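Local coordinates for autolysin E (Staphylococcus aureus, PDB 4PI8), which probably hydrolyses glycosidic bonds in the NAG-NAM glycan chains of peptidoglycan, acting as a cell-wall autolysin with a lysozyme-like fold, at residues G22-K27 with F33-N38; S16-K21 with Q191-S196; E69-L74 with L80-K85. The protein carries 1 engineered substitution. All coordinates share one frame; numbering follows the deposited sequence. Where two conformers were deposited one is given.

The three contacts illustrate how a glycan-binding enzyme combines local contacts (1 and 3) with a long-range one (2). Contacts 1 and 2 are neighbours, their centres 10 Å apart: helix 11-18 is followed directly by strand 26-29 of the hairpin in contact 1, and the loop 191-196, which binds the glycan, closes back on both through Gln-18 and Thr-26. Together they border the glycan pocket. Contact 2 joins residues 170 positions apart, and contacts 1 and 3 fall, one after the other, within that span. Contact 3, where helix 67-74 meets the start of helix 84-94, lies across the chain's centre, its own centre about 34 Å from those of the others.

Contact 1: G22-K27 with F33-N38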
loop_
_atom_site.group_PDB
_atom_site.type_symbol
_atom_site.label_atom_id
_atom_site.label_comp_id
_atom_site.label_asym_id
_atom_site.label_seq_id
_atom_site.Cartn_x
_atom_site.Cartn_y
_atom_site.Cartn_z
ATOM N N GLY A 22 6.868 20.569 -7.778
ATOM C CA GLY A 22 6.636 20.239 -6.390
ATOM C C GLY A 22 6.165 18.842 -6.037
ATOM O O GLY A 22 5.948 18.563 -4.852
ATOM N N ILE A 23 5.934 18.006 -7.038
ATOM C CA ILE A 23 5.361 16.647 -6.785
ATOM C C ILE A 23 6.512 15.793 -6.223
ATOM O O ILE A 23 7.544 15.678 -6.883
ATOM C CB ILE A 23 4.764 16.072 -8.031
ATOM C CG1 ILE A 23 3.532 16.910 -8.459
ATOM C CG2 ILE A 23 4.411 14.595 -7.830
ATOM C CD1 ILE A 23 3.133 16.689 -9.890
ATOM N N VAL A 24 6.268 15.189 -5.081
ATOM C CA VAL A 24 7.324 14.413 -4.388
ATOM C C VAL A 24 7.404 13.005 -4.968
ATOM O O VAL A 24 6.406 12.282 -4.945
ATOM C CB VAL A 24 7.080 14.380 -2.886
ATOM C CG1 VAL A 24 8.148 13.517 -2.192
ATOM C CG2 VAL A 24 7.058 15.812 -2.323
ATOM N N GLN A 25 8.553 12.658 -5.519
ATOM C CA GLN A 25 8.801 11.347 -6.107
ATOM C C GLN A 25 10.169 10.958 -5.577
ATOM O O GLN A 25 11.115 11.695 -5.803
ATOM C CB GLN A 25 8.858 11.354 -7.621
ATOM C CG GLN A 25 7.636 12.069 -8.274
ATOM C CD GLN A 25 6.462 11.179 -8.574
ATOM O OE1 GLN A 25 6.294 10.113 -7.988
ATOM N NE2 GLN A 25 5.588 11.611 -9.458
ATOM N N THR A 26 10.261 9.843 -4.841
ATOM C CA THR A 26 11.493 9.503 -4.118
ATOM C C THR A 26 12.013 8.127 -4.518
ATOM O O THR A 26 11.322 7.290 -5.128
ATOM C CB THR A 26 11.258 9.536 -2.626
ATOM O OG1 THR A 26 10.243 8.589 -2.271
ATOM C CG2 THR A 26 10.828 10.908 -2.137
ATOM N N LYS A 27 13.292 7.905 -4.176
ATOM C CA LYS A 27 13.986 6.647 -4.473
ATOM C C LYS A 27 14.966 6.362 -3.332
ATOM O O LYS A 27 15.477 7.297 -2.743
ATOM C CB LYS A 27 14.725 6.813 -5.802
ATOM C CG LYS A 27 15.805 5.837 -6.171
ATOM C CD LYS A 27 16.876 6.542 -7.009
ATOM C CE LYS A 27 18.174 5.740 -7.032
ATOM N NZ LYS A 27 17.930 4.298 -7.337
ATOM N N PHE A 33 16.113 7.695 1.587
ATOM C CA PHE A 33 15.309 8.230 0.489
ATOM C C PHE A 33 15.773 9.582 -0.012
ATOM O O PHE A 33 16.099 10.433 0.803
ATOM C CB PHE A 33 13.818 8.262 0.871
ATOM C CG PHE A 33 13.170 6.903 0.785
ATOM C CD1 PHE A 33 12.787 6.376 -0.459
ATOM C CD2 PHE A 33 13.032 6.110 1.925
ATOM C CE1 PHE A 33 12.222 5.118 -0.547
ATOM C CE2 PHE A 33 12.481 4.839 1.835
ATOM C CZ PHE A 33 12.083 4.340 0.592
ATOM N N VAL A 34 15.901 9.721 -1.327
ATOM C CA VAL A 34 16.244 10.991 -1.978
ATOM C C VAL A 34 15.228 11.292 -3.085
ATOM O O VAL A 34 14.489 10.403 -3.482
ATOM C CB VAL A 34 17.653 10.926 -2.599
ATOM C CG1 VAL A 34 18.720 10.653 -1.522
ATOM C CG2 VAL A 34 17.785 9.890 -3.727
ATOM N N GLU A 35 15.185 12.520 -3.601
ATOM C CA GLU A 35 14.287 12.827 -4.715
ATOM C C GLU A 35 14.735 12.110 -5.957
ATOM O O GLU A 35 15.935 12.018 -6.281
ATOM C CB GLU A 35 14.184 14.352 -4.957
ATOM C CG GLU A 35 13.037 14.779 -5.867
ATOM C CD GLU A 35 11.596 14.660 -5.269
ATOM O OE1 GLU A 35 11.422 14.479 -4.057
ATOM O OE2 GLU A 35 10.616 14.806 -6.053
ATOM N N ALA A 36 13.785 11.513 -6.680
ATOM C CA ALA A 36 14.048 10.855 -7.929
ATOM C C ALA A 36 14.135 11.920 -9.026
ATOM O O ALA A 36 13.385 12.901 -8.999
ATOM C CB ALA A 36 12.928 9.889 -8.249
ATOM N N ASN A 37 14.979 11.679 -10.013
ATOM C CA ASN A 37 15.020 12.615 -11.110
ATOM C C ASN A 37 13.988 12.300 -12.163
ATOM O O ASN A 37 13.310 11.271 -12.122
ATOM C CB ASN A 37 16.445 12.719 -11.665
ATOM C CG ASN A 37 16.907 11.480 -12.321
ATOM O OD1 ASN A 37 16.184 10.819 -13.063
ATOM N ND2 ASN A 37 18.202 11.150 -12.088
ATOM N N ASN A 38 13.842 13.196 -13.124
ATOM C CA ASN A 38 12.877 13.001 -14.184
ATOM C C ASN A 38 12.989 11.694 -14.943
ATOM O O ASN A 38 11.989 11.073 -15.230
ATOM C CB ASN A 38 12.899 14.198 -15.168
ATOM C CG ASN A 38 12.130 15.402 -14.642
ATOM O OD1 ASN A 38 12.079 16.442 -15.334
ATOM N ND2 ASN A 38 11.554 15.314 -13.453
#
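With CG anti to the backbone N (chi1 -166°) and a bend at the next bond (chi2 71°), the side chain of Glu-35 doubles back so that its carboxylate reaches the backbone of Gln-25. There OE2 of Glu-35 accepts the N-H of Gln-25 at 3.0 Å; the bond is fairly straight, but the donor stands well above the carboxylate plane. A side chain therefore takes up a backbone N-H just before the regular strand pairing begins. OE1 of the same carboxylate lies 3.9 Å from CG1 of Val-24, and the two side chains cross at about a right angle.

The neighbouring carbonyl is used by the backbone of the facing segment: Ala-36 N donates to Gln-25 O over 2.8 Å. Farther on, Lys-27 and Val-34 form a hydrogen-bonded antiparallel pair, joined by Lys-27 N to Val-34 O and by Val-34 N to Lys-27 O. Thr-26 and Glu-35 make the adjacent non-hydrogen-bonded pair, their CA atoms 4.4 Å apart. CG2 of Val-34 rests 3.6 Å from Lys-27 O, while CD1 of Phe-33 lies 3.6 Å from Lys-27 C. OG1 of Thr-26 is the other group by that ring, the two side chains crossing at about a right angle, and this hydroxyl is itself hydrogen-bonded to OG of Ser-196. The amide of Gln-25 turns away from Glu-35, and its OE1 is held by Arg-183.

These two adjacent pairs belong to the two-stranded antiparallel beta hairpin of strands 26-29 and 32-35, whose approach segment carries Val-24 into the glycan pocket beside the bound muramic acid.

Contact 2: S16-K21 with Q191-S196. With AMU (N-acetyl-beta-muramic acid), chain B; NAG (2-acetamido-2-deoxy-beta-D-glucopyranose), chain C; SO4 (sulfate ion), chain N.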
loop_
_atom_site.group_PDB
_atom_site.type_symbol
_atom_site.label_atom_id
_atom_site.label_comp_id
_atom_site.label_asym_id
_atom_site.label_seq_id
_atom_site.Cartn_x
_atom_site.Cartn_y
_atom_site.Cartn_z
ATOM N N SER A 16 4.762 13.875 -18.026
ATOM C CA SER A 16 4.958 15.308 -17.776
ATOM C C SER A 16 4.268 15.746 -16.479
ATOM O O SER A 16 4.751 16.554 -15.725
ATOM C CB SER A 16 4.415 16.134 -18.930
ATOM O OG SER A 16 5.193 15.939 -20.090
ATOM N N MET A 17 3.070 15.200 -16.265
ATOM C CA MET A 17 2.311 15.501 -15.038
ATOM C C MET A 17 3.054 14.986 -13.783
ATOM O O MET A 17 3.154 15.683 -12.845
ATOM C CB MET A 17 0.904 14.927 -15.174
ATOM C CG MET A 17 0.075 15.643 -16.229
ATOM S SD MET A 17 -1.440 14.853 -16.754
ATOM C CE MET A 17 -2.483 15.238 -15.410
ATOM N N GLN A 18 3.573 13.738 -13.858
ATOM C CA GLN A 18 4.298 13.137 -12.715
ATOM C C GLN A 18 5.579 13.918 -12.379
ATOM O O GLN A 18 6.013 13.942 -11.257
ATOM C CB GLN A 18 4.682 11.711 -13.025
ATOM C CG GLN A 18 3.546 10.730 -13.169
ATOM C CD GLN A 18 2.694 10.475 -11.932
ATOM O OE1 GLN A 18 3.061 10.883 -10.831
ATOM N NE2 GLN A 18 1.619 9.766 -12.142
ATOM N N GLN A 19 6.129 14.563 -13.421
ATOM C CA GLN A 19 7.329 15.386 -13.288
ATOM C C GLN A 19 7.005 16.845 -12.957
ATOM O O GLN A 19 7.903 17.725 -12.876
ATOM C CB GLN A 19 8.112 15.332 -14.605
ATOM C CG GLN A 19 8.655 13.965 -14.937
ATOM C CD GLN A 19 9.216 13.845 -16.354
ATOM O OE1 GLN A 19 8.928 14.678 -17.232
ATOM N NE2 GLN A 19 10.009 12.816 -16.590
ATOM N N GLY A 20 5.739 17.151 -12.701
ATOM C CA GLY A 20 5.336 18.528 -12.454
ATOM C C GLY A 20 5.857 19.163 -11.192
ATOM O O GLY A 20 6.416 18.527 -10.257
ATOM N N LYS A 21 5.652 20.462 -11.089
ATOM C CA LYS A 21 6.261 21.240 -10.011
ATOM C C LYS A 21 5.855 20.806 -8.622
ATOM O O LYS A 21 4.681 20.730 -8.291
ATOM C CB LYS A 21 5.965 22.753 -10.162
ATOM C CG LYS A 21 6.673 23.579 -9.098
ATOM C CD LYS A 21 6.380 25.057 -9.322
ATOM C CE LYS A 21 7.077 25.889 -8.291
ATOM N NZ LYS A 21 8.563 25.822 -8.462
ATOM N N GLN A 191 -2.335 12.825 -9.056
ATOM C CA GLN A 191 -3.246 13.055 -7.979
ATOM C C GLN A 191 -3.497 11.742 -7.301
ATOM O O GLN A 191 -3.599 10.698 -7.928
ATOM C CB GLN A 191 -4.674 13.498 -8.526
ATOM C CG GLN A 191 -4.599 14.812 -9.205
ATOM C CD GLN A 191 -5.974 15.360 -9.416
ATOM O OE1 GLN A 191 -6.461 15.437 -10.541
ATOM N NE2 GLN A 191 -6.622 15.688 -8.346
ATOM N N HIS A 192 -3.831 11.845 -6.022
ATOM C CA HIS A 192 -4.335 10.721 -5.237
ATOM C C HIS A 192 -3.451 9.489 -5.411
ATOM O O HIS A 192 -3.994 8.374 -5.649
ATOM C CB HIS A 192 -5.813 10.423 -5.522
ATOM C CG HIS A 192 -6.445 9.699 -4.385
ATOM N ND1 HIS A 192 -6.730 8.341 -4.429
ATOM C CD2 HIS A 192 -6.678 10.089 -3.106
ATOM C CE1 HIS A 192 -7.166 7.954 -3.245
ATOM N NE2 HIS A 192 -7.135 8.981 -2.415
ATOM N N GLN A 193 -2.182 9.647 -5.174
ATOM C CA GLN A 193 -1.200 8.516 -5.293
ATOM C C GLN A 193 -0.772 8.086 -3.918
ATOM O O GLN A 193 -0.527 8.856 -3.004
ATOM C CB GLN A 193 -0.045 8.963 -6.154
ATOM C CG GLN A 193 -0.540 9.142 -7.584
ATOM C CD GLN A 193 0.425 9.592 -8.678
ATOM O OE1 GLN A 193 0.006 9.576 -9.824
ATOM N NE2 GLN A 193 1.602 10.015 -8.342
ATOM N N TYR A 194 -0.619 6.754 -3.776
ATOM C CA TYR A 194 -0.494 6.202 -2.416
ATOM C C TYR A 194 0.815 6.518 -1.796
ATOM O O TYR A 194 0.905 6.610 -0.551
ATOM C CB TYR A 194 -0.744 4.681 -2.461
ATOM C CG TYR A 194 -1.191 4.129 -1.085
ATOM C CD1 TYR A 194 -0.231 3.867 -0.090
ATOM C CD2 TYR A 194 -2.488 3.909 -0.809
ATOM C CE1 TYR A 194 -0.653 3.478 1.165
ATOM C CE2 TYR A 194 -2.903 3.511 0.477
ATOM C CZ TYR A 194 -1.958 3.311 1.414
ATOM O OH TYR A 194 -2.419 2.875 2.689
ATOM N N ALA A 195 1.888 6.607 -2.584
ATOM C CA ALA A 195 3.205 6.742 -2.046
ATOM C C ALA A 195 4.088 7.556 -2.953
ATOM O O ALA A 195 3.792 7.632 -4.160
ATOM C CB ALA A 195 3.784 5.365 -1.843
ATOM N N SER A 196 5.162 8.145 -2.388
ATOM C CA SER A 196 6.180 8.825 -3.207
ATOM C C SER A 196 7.281 7.949 -3.691
ATOM O O SER A 196 7.908 8.235 -4.683
ATOM C CB SER A 196 6.731 10.034 -2.456
ATOM O OG SER A 196 7.463 9.636 -1.311
HETATM C C1 AMU B . 1.882 9.536 0.744
HETATM C C2 AMU B . 0.440 9.752 1.098
HETATM C C3 AMU B . -0.257 10.567 -0.003
HETATM C C4 AMU B . 0.551 11.866 -0.232
HETATM C C5 AMU B . 2.006 11.539 -0.404
HETATM C C6 AMU B . 2.847 12.804 -0.597
HETATM C C7 AMU B . -1.232 8.215 2.139
HETATM C C8 AMU B . -1.907 6.868 1.992
HETATM C C9 AMU B . -2.588 10.114 -0.414
HETATM C C10 AMU B . -3.786 9.895 0.425
HETATM C C11 AMU B . -2.931 10.866 -1.697
HETATM O O1 AMU B . 2.561 8.827 1.768
HETATM O O3 AMU B . -1.612 10.857 0.324
HETATM O O4 AMU B . -0.040 12.463 -1.398
HETATM O O5 AMU B . 2.487 10.834 0.713
HETATM O O6 AMU B . 4.204 12.518 -0.949
HETATM O O7 AMU B . -1.467 8.938 3.083
HETATM O O10 AMU B . -4.526 8.887 0.220
HETATM O O11 AMU B . -4.085 10.775 1.330
HETATM N N2 AMU B . -0.293 8.467 1.236
HETATM C C1 NAG C . -0.327 13.843 -1.257
HETATM C C2 NAG C . -0.798 14.243 -2.659
HETATM C C3 NAG C . -1.164 15.737 -2.636
HETATM C C4 NAG C . -2.136 15.951 -1.516
HETATM C C5 NAG C . -1.636 15.419 -0.183
HETATM C C6 NAG C . -2.753 15.472 0.815
HETATM C C7 NAG C . -0.045 13.002 -4.695
HETATM C C8 NAG C . 1.010 12.886 -5.726
HETATM N N2 NAG C . 0.129 13.949 -3.756
HETATM O O3 NAG C . -1.781 16.070 -3.870
HETATM O O4 NAG C . -2.319 17.352 -1.332
HETATM O O5 NAG C . -1.350 14.026 -0.312
HETATM O O6 NAG C . -2.123 15.122 2.049
HETATM O O7 NAG C . -1.043 12.271 -4.694
HETATM S S SO4 N . 5.814 7.187 1.008
HETATM O O1 SO4 N . 5.037 6.107 1.683
HETATM O O2 SO4 N . 4.909 8.229 0.603
HETATM O O3 SO4 N . 6.702 6.590 -0.033
HETATM O O4 SO4 N . 6.712 7.856 2.035
#
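Gln-18 and Gln-193 approach from opposite directions and lay their side-chain amides almost in one plane, 18° apart. The result is a cyclic amide pair: NE2 of Gln-18 donates to OE1 of Gln-193 at 2.8 Å, and NE2 of Gln-193 returns a bond to OE1 of Gln-18 at 3.0 Å. Each donor meets a lone pair in the plane of the partner's carbonyl, so the bonds together resist rotation of either amide. Gln-193 runs out extended beyond CG, while a bend in Gln-18 at chi2 (-64°) turns its amide to meet it. OE1 of Gln-18 also accepts from NE2 of Gln-25, and OE1 of Gln-193 from the backbone N of Ala-190, so each buried amide oxygen accepts two bonds.

The loop thus fixed presents its backbone to the sugars. Gln-193 N donates to O7 of the NAG acetamido group at 2.9 Å, and Tyr-194 O accepts the N-H of N2 of the muramic acid at 2.8 Å. The methyl C8 of that sugar sits over the centre of the Tyr-194 ring, 3.6 Å above its plane, as a CH-pi contact. Ser-196 N binds O2 of a sulfate.

The amide pair joins the end of helix 11-18 to the loop between helices 179-184 and 200-215; helix 38-45 packs against Gln-18 through Ile-41 and Met-45, and helix 179-184 meets Gln-18 through Trp-184 and Gln-193 through Arg-183.

Contact 3: E69-L74 with L80-K85; sequences EVNQLL and LENRGK
Residues 69-74 belong to a helix, and 80-85 return beside it through a type II turn from Leu-80 to Arg-83 before the next helix starts, bringing Gly-84 CA 4.8 Å from Asn-71 CA. Asn-71 links the two directly: its OD1 accepts the N-H of Gly-84 at 2.8 Å, with the donor tilted from the carbonyl plane. The amide of Asn-82 crosses that of Asn-71 at nearly a right angle (85°). A water bound by ND2 of Asn-71 donates to Asn-82 O and accepts from Lys-85 N, while a second water bridges Asn-71 O and Asn-82 N.

CG1 of Val-70, anti to the backbone N (chi1 179°), touches CA of Gly-84 at 3.6 Å; Gly-84 has no side chain to come between its backbone and Asn-71 OD1 or Val-70 CG1. CD1 of Leu-74 lies against the carbonyl oxygen of Leu-80, 3.4 Å from that O, while CD2 makes apolar contact with CB of Leu-80 at 4.0 Å. The carbonyl oxygen of Leu-74 receives a CA-H...O contact from Glu-81.

The contact thereby fastens helix 67-74 to the first turn of helix 84-94; helix 98-108 packs on Val-70 and Leu-74 through Val-102, and helix 200-215 meets Leu-73.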
loop_
_atom_site.group_PDB
_atom_site.type_symbol
_atom_site.label_atom_id
_atom_site.label_comp_id
_atom_site.label_asym_id
_atom_site.label_seq_id
_atom_site.Cartn_x
_atom_site.Cartn_y
_atom_site.Cartn_z
ATOM N N GLU A 69 -2.608 -20.235 7.486
ATOM C CA GLU A 69 -1.734 -19.839 6.393
ATOM C C GLU A 69 -1.295 -18.387 6.527
ATOM O O GLU A 69 -0.092 -18.057 6.311
ATOM C CB GLU A 69 -2.385 -20.046 5.075
ATOM C CG GLU A 69 -2.543 -21.529 4.742
ATOM C CD GLU A 69 -3.341 -21.707 3.483
ATOM O OE1 GLU A 69 -4.481 -21.293 3.339
ATOM O OE2 GLU A 69 -2.798 -22.362 2.553
ATOM N N VAL A 70 -2.199 -17.481 6.879
ATOM C CA VAL A 70 -1.816 -16.072 7.048
ATOM C C VAL A 70 -0.837 -15.946 8.221
ATOM O O VAL A 70 0.157 -15.209 8.121
ATOM C CB VAL A 70 -3.052 -15.191 7.233
ATOM C CG1 VAL A 70 -2.633 -13.758 7.435
ATOM C CG2 VAL A 70 -3.938 -15.304 6.009
ATOM N N ASN A 71 -1.083 -16.672 9.302
ATOM C CA ASN A 71 -0.129 -16.643 10.433
ATOM C C ASN A 71 1.214 -17.201 10.056
ATOM O O ASN A 71 2.237 -16.691 10.561
ATOM C CB ASN A 71 -0.701 -17.281 11.661
ATOM C CG ASN A 71 -1.619 -16.329 12.411
ATOM O OD1 ASN A 71 -1.373 -15.119 12.455
ATOM N ND2 ASN A 71 -2.647 -16.832 13.029
ATOM N N GLN A 72 1.275 -18.158 9.145
ATOM C CA GLN A 72 2.604 -18.598 8.629
ATOM C C GLN A 72 3.327 -17.484 7.968
ATOM O O GLN A 72 4.544 -17.268 8.231
ATOM C CB GLN A 72 2.446 -19.600 7.507
ATOM C CG GLN A 72 2.285 -21.005 7.916
ATOM C CD GLN A 72 2.274 -21.907 6.712
ATOM O OE1 GLN A 72 3.281 -22.001 5.921
ATOM N NE2 GLN A 72 1.121 -22.562 6.519
ATOM N N LEU A 73 2.658 -16.667 7.150
ATOM C CA LEU A 73 3.296 -15.498 6.549
ATOM C C LEU A 73 3.770 -14.528 7.561
ATOM O O LEU A 73 4.712 -13.841 7.307
ATOM C CB LEU A 73 2.369 -14.785 5.546
ATOM C CG LEU A 73 2.030 -15.490 4.253
ATOM C CD1 LEU A 73 1.114 -14.593 3.462
ATOM C CD2 LEU A 73 3.318 -15.763 3.471
ATOM N N LEU A 74 3.063 -14.344 8.676
ATOM C CA LEU A 74 3.348 -13.383 9.664
ATOM C C LEU A 74 4.340 -13.836 10.746
ATOM O O LEU A 74 4.678 -13.055 11.603
ATOM C CB LEU A 74 2.055 -12.902 10.319
ATOM C CG LEU A 74 1.113 -12.166 9.364
ATOM C CD1 LEU A 74 -0.191 -11.904 10.066
ATOM C CD2 LEU A 74 1.749 -10.890 8.862
ATOM N N LEU A 80 3.241 -7.699 13.886
ATOM C CA LEU A 80 2.223 -8.333 13.040
ATOM C C LEU A 80 2.088 -9.824 13.278
ATOM O O LEU A 80 1.106 -10.448 12.842
ATOM C CB LEU A 80 2.511 -8.021 11.546
ATOM C CG LEU A 80 2.550 -6.564 11.215
ATOM C CD1 LEU A 80 2.962 -6.416 9.719
ATOM C CD2 LEU A 80 1.323 -5.786 11.586
ATOM N N GLU A 81 3.056 -10.455 13.934
ATOM C CA GLU A 81 3.030 -11.859 14.186
ATOM C C GLU A 81 1.767 -12.257 14.941
ATOM O O GLU A 81 1.333 -11.579 15.887
ATOM C CB GLU A 81 4.282 -12.285 14.972
ATOM C CG GLU A 81 4.354 -13.774 15.279
ATOM C CD GLU A 81 5.658 -14.132 15.970
ATOM O OE1 GLU A 81 5.782 -13.838 17.157
ATOM O OE2 GLU A 81 6.580 -14.581 15.286
ATOM N N ASN A 82 1.148 -13.359 14.498
ATOM C CA ASN A 82 -0.001 -13.930 15.128
ATOM C C ASN A 82 -1.199 -13.006 15.079
ATOM O O ASN A 82 -2.101 -13.100 15.912
ATOM C CB ASN A 82 0.331 -14.460 16.566
ATOM C CG ASN A 82 0.957 -15.857 16.536
ATOM O OD1 ASN A 82 1.806 -16.202 17.370
ATOM N ND2 ASN A 82 0.644 -16.617 15.500
ATOM N N ARG A 83 -1.283 -12.121 14.070
ATOM C CA ARG A 83 -2.469 -11.273 13.856
ATOM C C ARG A 83 -3.226 -11.679 12.557
ATOM O O ARG A 83 -4.075 -10.912 12.055
ATOM C CB ARG A 83 -2.171 -9.776 13.825
ATOM C CG ARG A 83 -1.529 -9.402 15.197
ATOM C CD ARG A 83 -1.468 -7.910 15.387
ATOM N NE ARG A 83 -0.749 -7.577 16.615
ATOM C CZ ARG A 83 -1.323 -7.461 17.798
ATOM N NH1 ARG A 83 -2.600 -7.626 17.956
ATOM N NH2 ARG A 83 -0.546 -7.266 18.866
ATOM N N GLY A 84 -3.008 -12.920 12.122
ATOM C CA GLY A 84 -3.670 -13.380 10.892
ATOM C C GLY A 84 -5.190 -13.392 10.981
ATOM O O GLY A 84 -5.850 -13.112 9.981
ATOM N N LYS A 85 -5.765 -13.683 12.155
ATOM C CA LYS A 85 -7.217 -13.638 12.308
ATOM C C LYS A 85 -7.777 -12.315 11.879
ATOM O O LYS A 85 -8.836 -12.226 11.248
ATOM C CB LYS A 85 -7.597 -13.902 13.795
ATOM C CG LYS A 85 -8.974 -13.492 14.330
ATOM C CD LYS A 85 -9.098 -13.052 15.786
ATOM C CE LYS A 85 -10.549 -13.125 16.256
ATOM N NZ LYS A 85 -10.747 -13.839 17.542
HETATM O O HOH W 1 -4.270 -14.799 14.769
HETATM O O HOH W 2 2.374 -15.477 12.987
#